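Local coordinates for chitin deacetylase 1 (Bombyx mori, PDB 5ZNT), which removes N-acetyl groups from the N-acetylglucosamine residues of chitin by zinc-dependent hydrolysis, releasing acetate and leaving chitosan, at residues I42-I53 and A74-N84. Sequence-based numbering, arbitrary orientation.
Sequences ITFDDAINNNNI and ATYFVSHKYTN. With ZN (zinc ion), chain C; NAG (2-acetamido-2-deoxy-beta-D-glucopyranose), chain B.
Phe44 and Tyr76 pair across neighbouring parallel strands of a beta-alpha-beta unit (strand 38-45, helix 53-59, strand 75-78) in the deacetylase domain of this CE4 enzyme. Both backbone polar atoms of Phe44 are satisfied by the neighbouring strand: its N donates to Thr75 O, and its O receives Phe77 N at 2.8 Å. Thr75 N donates to Ile42 O, and that oxygen also accepts from a water that Thr75 OG1 in turn donates to; the same hydroxyl has a further partner in the backbone N of Met303. Asp46 N reaches Phe77 O only weakly, where the strands end. On one face Phe44 and Tyr76 lie side by side, planes 30° apart but slid so far that the rings barely overlap, while Ile48 CD1 meets Tyr76 CD2 at 3.6 Å. On the other, Asp45 OD1 lies against Phe77 CB and forms a salt bridge with Arg146; its OD2 receives a zinc-bound water. Asp46 OD1 ligates the zinc ion at 2.1 Å, together with His101 and His105, and its OD2 takes a second zinc water.

Beyond the strands, Ile48 O accepts Asn84 N at 2.8 Å. Thr83 OG1 gives its proton to Ser79 O of its own loop and weakly accepts Ile48 N from across the contact. With CG tucked between N and carbonyl carbon (chi1 58°), Asn49 turns OD1 to Asn51 N, an Asx turn, while ND2 donates to Tyr82 O at 3.0 Å, from above the carbonyl plane. A leucine here would probably leave Tyr82 O without this donor and Asn51 N without its acceptor, freeing the turn to shift. Asn84 OD1 caps the following helix at Ala87 N; its ND2, covalently joined to NAG C1, still donates to NAG O7 at 2.8 Å.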
loop_
_atom_site.group_PDB
_atom_site.type_symbol
_atom_site.label_atom_id
_atom_site.label_comp_id
_atom_site.label_asym_id
_atom_site.label_seq_id
_atom_site.Cartn_x
_atom_site.Cartn_y
_atom_site.Cartn_z
ATOM N N ILE A 42 -7.479 -0.554 1.364
ATOM C CA ILE A 42 -7.017 -1.115 2.623
ATOM C C ILE A 42 -5.600 -1.638 2.426
ATOM O O ILE A 42 -5.336 -2.373 1.470
ATOM C CB ILE A 42 -7.941 -2.253 3.071
ATOM C CG1 ILE A 42 -9.364 -1.745 3.315
ATOM C CG2 ILE A 42 -7.368 -2.952 4.305
ATOM C CD1 ILE A 42 -10.366 -2.914 3.406
ATOM N N THR A 43 -4.681 -1.264 3.319
ATOM C CA THR A 43 -3.325 -1.800 3.261
ATOM C C THR A 43 -2.912 -2.299 4.636
ATOM O O THR A 43 -3.465 -1.884 5.659
ATOM C CB THR A 43 -2.290 -0.768 2.755
ATOM O OG1 THR A 43 -2.022 0.207 3.781
ATOM C CG2 THR A 43 -2.793 -0.037 1.490
ATOM N N PHE A 44 -1.910 -3.193 4.639
ATOM C CA PHE A 44 -1.289 -3.718 5.848
ATOM C C PHE A 44 0.225 -3.692 5.696
ATOM O O PHE A 44 0.755 -4.156 4.677
ATOM C CB PHE A 44 -1.761 -5.152 6.123
ATOM C CG PHE A 44 -3.233 -5.252 6.334
ATOM C CD1 PHE A 44 -3.792 -4.888 7.554
ATOM C CD2 PHE A 44 -4.065 -5.672 5.302
ATOM C CE1 PHE A 44 -5.172 -4.955 7.738
ATOM C CE2 PHE A 44 -5.437 -5.749 5.493
ATOM C CZ PHE A 44 -5.980 -5.400 6.712
ATOM N N ASP A 45 0.905 -3.192 6.707
ATOM C CA ASP A 45 2.339 -3.182 6.636
ATOM C C ASP A 45 2.880 -4.354 7.414
ATOM O O ASP A 45 2.177 -5.027 8.196
ATOM C CB ASP A 45 2.897 -1.829 7.049
ATOM C CG ASP A 45 2.567 -0.730 6.066
ATOM O OD1 ASP A 45 1.840 -1.004 5.088
ATOM O OD2 ASP A 45 3.032 0.413 6.288
ATOM N N ASP A 46 4.161 -4.550 7.162
ATOM C CA ASP A 46 5.078 -5.378 7.904
ATOM C C ASP A 46 4.678 -6.841 7.800
ATOM O O ASP A 46 3.850 -7.145 7.066
ATOM C CB ASP A 46 5.123 -5.107 9.442
ATOM C CG ASP A 46 5.352 -3.636 9.854
ATOM O OD1 ASP A 46 5.720 -2.855 9.009
ATOM O OD2 ASP A 46 5.142 -3.375 11.072
ATOM N N ALA A 47 5.354 -7.707 8.509
ATOM C CA ALA A 47 5.380 -9.136 8.255
ATOM C C ALA A 47 4.030 -9.823 8.104
ATOM O O ALA A 47 3.101 -9.423 8.671
ATOM C CB ALA A 47 6.251 -9.854 9.271
ATOM N N ILE A 48 3.995 -10.873 7.319
ATOM C CA ILE A 48 2.828 -11.687 7.224
ATOM C C ILE A 48 3.263 -13.015 7.847
ATOM O O ILE A 48 4.125 -13.638 7.354
ATOM C CB ILE A 48 2.354 -11.920 5.793
ATOM C CG1 ILE A 48 1.904 -10.625 5.172
ATOM C CG2 ILE A 48 1.277 -12.959 5.793
ATOM C CD1 ILE A 48 1.358 -10.783 3.817
ATOM N N ASN A 49 2.632 -13.437 8.916
ATOM C CA ASN A 49 3.024 -14.686 9.578
ATOM C C ASN A 49 1.898 -15.089 10.516
ATOM O O ASN A 49 0.805 -14.511 10.481
ATOM C CB ASN A 49 4.379 -14.544 10.305
ATOM C CG ASN A 49 4.385 -13.441 11.356
ATOM O OD1 ASN A 49 3.367 -13.130 11.951
ATOM N ND2 ASN A 49 5.559 -12.872 11.613
ATOM N N ASN A 50 2.164 -16.067 11.391
ATOM C CA ASN A 50 1.068 -16.567 12.204
ATOM C C ASN A 50 0.609 -15.552 13.252
ATOM O O ASN A 50 -0.394 -15.799 13.929
ATOM C CB ASN A 50 1.457 -17.907 12.857
ATOM C CG ASN A 50 1.146 -19.108 11.959
ATOM O OD1 ASN A 50 0.398 -18.986 10.982
ATOM N ND2 ASN A 50 1.704 -20.272 12.294
ATOM N N ASN A 51 1.289 -14.413 13.403
ATOM C CA ASN A 51 0.708 -13.358 14.226
ATOM C C ASN A 51 -0.570 -12.781 13.613
ATOM O O ASN A 51 -1.374 -12.193 14.346
ATOM C CB ASN A 51 1.682 -12.189 14.446
ATOM C CG ASN A 51 2.989 -12.595 15.163
ATOM O OD1 ASN A 51 3.177 -13.730 15.579
ATOM N ND2 ASN A 51 3.908 -11.650 15.251
ATOM N N ASN A 52 -0.756 -12.890 12.292
ATOM C CA ASN A 52 -1.877 -12.213 11.635
ATOM C C ASN A 52 -2.573 -13.012 10.530
ATOM O O ASN A 52 -3.566 -12.524 9.988
ATOM C CB ASN A 52 -1.410 -10.858 11.057
ATOM C CG ASN A 52 -0.093 -10.967 10.281
ATOM O OD1 ASN A 52 0.053 -11.801 9.392
ATOM N ND2 ASN A 52 0.872 -10.114 10.624
ATOM N N ILE A 53 -2.140 -14.239 10.227
ATOM C CA ILE A 53 -2.734 -14.986 9.118
ATOM C C ILE A 53 -4.215 -15.248 9.383
ATOM O O ILE A 53 -5.058 -15.088 8.491
ATOM C CB ILE A 53 -1.937 -16.286 8.863
ATOM C CG1 ILE A 53 -0.627 -15.968 8.091
ATOM C CG2 ILE A 53 -2.806 -17.307 8.109
ATOM C CD1 ILE A 53 0.499 -17.079 8.228
ATOM N N ALA A 74 -7.011 -6.206 -0.897
ATOM C CA ALA A 74 -6.153 -5.317 -0.122
ATOM C C ALA A 74 -4.722 -5.402 -0.652
ATOM O O ALA A 74 -4.397 -6.229 -1.508
ATOM C CB ALA A 74 -6.217 -5.666 1.385
ATOM N N THR A 75 -3.863 -4.517 -0.150
ATOM C CA THR A 75 -2.454 -4.439 -0.547
ATOM C C THR A 75 -1.593 -4.643 0.694
ATOM O O THR A 75 -1.844 -4.019 1.717
ATOM C CB THR A 75 -2.134 -3.073 -1.183
ATOM O OG1 THR A 75 -3.031 -2.823 -2.283
ATOM C CG2 THR A 75 -0.690 -3.022 -1.698
ATOM N N TYR A 76 -0.578 -5.502 0.601
ATOM C CA TYR A 76 0.289 -5.836 1.726
ATOM C C TYR A 76 1.679 -5.298 1.431
ATOM O O TYR A 76 2.300 -5.702 0.441
ATOM C CB TYR A 76 0.355 -7.346 1.950
ATOM C CG TYR A 76 -0.956 -7.907 2.449
ATOM C CD1 TYR A 76 -2.007 -8.149 1.573
ATOM C CD2 TYR A 76 -1.152 -8.168 3.800
ATOM C CE1 TYR A 76 -3.225 -8.642 2.025
ATOM C CE2 TYR A 76 -2.365 -8.685 4.265
ATOM C CZ TYR A 76 -3.383 -8.931 3.368
ATOM O OH TYR A 76 -4.569 -9.426 3.822
ATOM N N PHE A 77 2.137 -4.353 2.249
ATOM C CA PHE A 77 3.511 -3.860 2.152
ATOM C C PHE A 77 4.352 -4.713 3.094
ATOM O O PHE A 77 4.335 -4.524 4.311
ATOM C CB PHE A 77 3.584 -2.370 2.491
ATOM C CG PHE A 77 2.958 -1.497 1.433
ATOM C CD1 PHE A 77 3.665 -1.164 0.285
ATOM C CD2 PHE A 77 1.655 -1.048 1.575
ATOM C CE1 PHE A 77 3.074 -0.380 -0.705
ATOM C CE2 PHE A 77 1.072 -0.262 0.595
ATOM C CZ PHE A 77 1.775 0.063 -0.537
ATOM N N VAL A 78 5.092 -5.656 2.526
ATOM C CA VAL A 78 5.658 -6.770 3.285
ATOM C C VAL A 78 7.106 -6.465 3.592
ATOM O O VAL A 78 7.873 -6.118 2.688
ATOM C CB VAL A 78 5.525 -8.089 2.499
ATOM C CG1 VAL A 78 6.158 -9.255 3.299
ATOM C CG2 VAL A 78 4.022 -8.376 2.223
ATOM N N SER A 79 7.486 -6.595 4.867
ATOM C CA SER A 79 8.879 -6.553 5.284
ATOM C C SER A 79 9.367 -7.983 5.527
ATOM O O SER A 79 8.573 -8.875 5.820
ATOM C CB SER A 79 9.047 -5.703 6.561
ATOM O OG SER A 79 8.234 -6.221 7.625
ATOM N N HIS A 80 10.693 -8.184 5.438
ATOM C CA HIS A 80 11.249 -9.540 5.346
ATOM C C HIS A 80 11.225 -10.280 6.679
ATOM O O HIS A 80 10.802 -11.437 6.741
ATOM C CB HIS A 80 12.681 -9.468 4.802
ATOM C CG HIS A 80 13.417 -10.782 4.792
ATOM N ND1 HIS A 80 12.868 -11.953 4.301
ATOM C CD2 HIS A 80 14.671 -11.096 5.196
ATOM C CE1 HIS A 80 13.760 -12.930 4.397
ATOM N NE2 HIS A 80 14.864 -12.435 4.935
ATOM N N LYS A 81 11.720 -9.661 7.762
ATOM C CA LYS A 81 12.054 -10.468 8.930
ATOM C C LYS A 81 10.798 -11.081 9.527
ATOM O O LYS A 81 9.799 -10.390 9.761
ATOM C CB LYS A 81 12.803 -9.634 9.989
ATOM C CG LYS A 81 13.688 -10.477 10.920
ATOM C CD LYS A 81 14.367 -9.563 11.996
ATOM C CE LYS A 81 15.405 -10.323 12.792
ATOM N NZ LYS A 81 16.179 -9.419 13.736
ATOM N N TYR A 82 10.853 -12.398 9.760
ATOM C CA TYR A 82 9.780 -13.219 10.314
ATOM C C TYR A 82 8.627 -13.460 9.351
ATOM O O TYR A 82 7.595 -13.991 9.762
ATOM C CB TYR A 82 9.213 -12.634 11.613
ATOM C CG TYR A 82 10.284 -12.237 12.615
ATOM C CD1 TYR A 82 11.189 -13.186 13.117
ATOM C CD2 TYR A 82 10.382 -10.920 13.071
ATOM C CE1 TYR A 82 12.176 -12.811 14.062
ATOM C CE2 TYR A 82 11.351 -10.542 13.994
ATOM C CZ TYR A 82 12.240 -11.485 14.495
ATOM O OH TYR A 82 13.205 -11.084 15.410
ATOM N N THR A 83 8.761 -13.107 8.081
ATOM C CA THR A 83 7.652 -13.302 7.165
ATOM C C THR A 83 7.571 -14.761 6.732
ATOM O O THR A 83 8.589 -15.443 6.602
ATOM C CB THR A 83 7.798 -12.370 5.971
ATOM O OG1 THR A 83 7.330 -11.093 6.386
ATOM C CG2 THR A 83 6.997 -12.838 4.729
ATOM N N ASN A 84 6.345 -15.242 6.584
ATOM C CA ASN A 84 6.043 -16.587 6.106
ATOM C C ASN A 84 5.745 -16.469 4.614
ATOM O O ASN A 84 4.700 -15.935 4.227
ATOM C CB ASN A 84 4.874 -17.117 6.923
ATOM C CG ASN A 84 4.328 -18.438 6.437
ATOM O OD1 ASN A 84 4.504 -18.859 5.286
ATOM N ND2 ASN A 84 3.639 -19.106 7.344
HETATM ZN ZN ZN C . 6.508 -0.876 8.894
HETATM C C1 NAG B . 3.007 -20.348 7.039
HETATM C C2 NAG B . 2.450 -21.109 8.225
HETATM C C3 NAG B . 1.753 -22.377 7.732
HETATM C C4 NAG B . 0.737 -22.049 6.639
HETATM C C5 NAG B . 1.351 -21.135 5.582
HETATM C C6 NAG B . 0.345 -20.613 4.582
HETATM C C7 NAG B . 3.949 -20.568 10.107
HETATM C C8 NAG B . 4.940 -21.129 11.083
HETATM N N2 NAG B . 3.463 -21.435 9.215
HETATM O O3 NAG B . 1.139 -22.996 8.853
HETATM O O4 NAG B . 0.430 -23.203 5.867
HETATM O O5 NAG B . 1.966 -19.999 6.194
HETATM O O6 NAG B . -0.744 -19.984 5.244
HETATM O O7 NAG B . 3.626 -19.370 10.107
HETATM O O HOH W 1 -5.388 -1.706 -1.185
HETATM O O HOH W 2 4.649 0.437 8.587
HETATM O O HOH W 3 6.029 -0.726 10.985
HETATM O O HOH W 4 6.817 1.407 8.889
#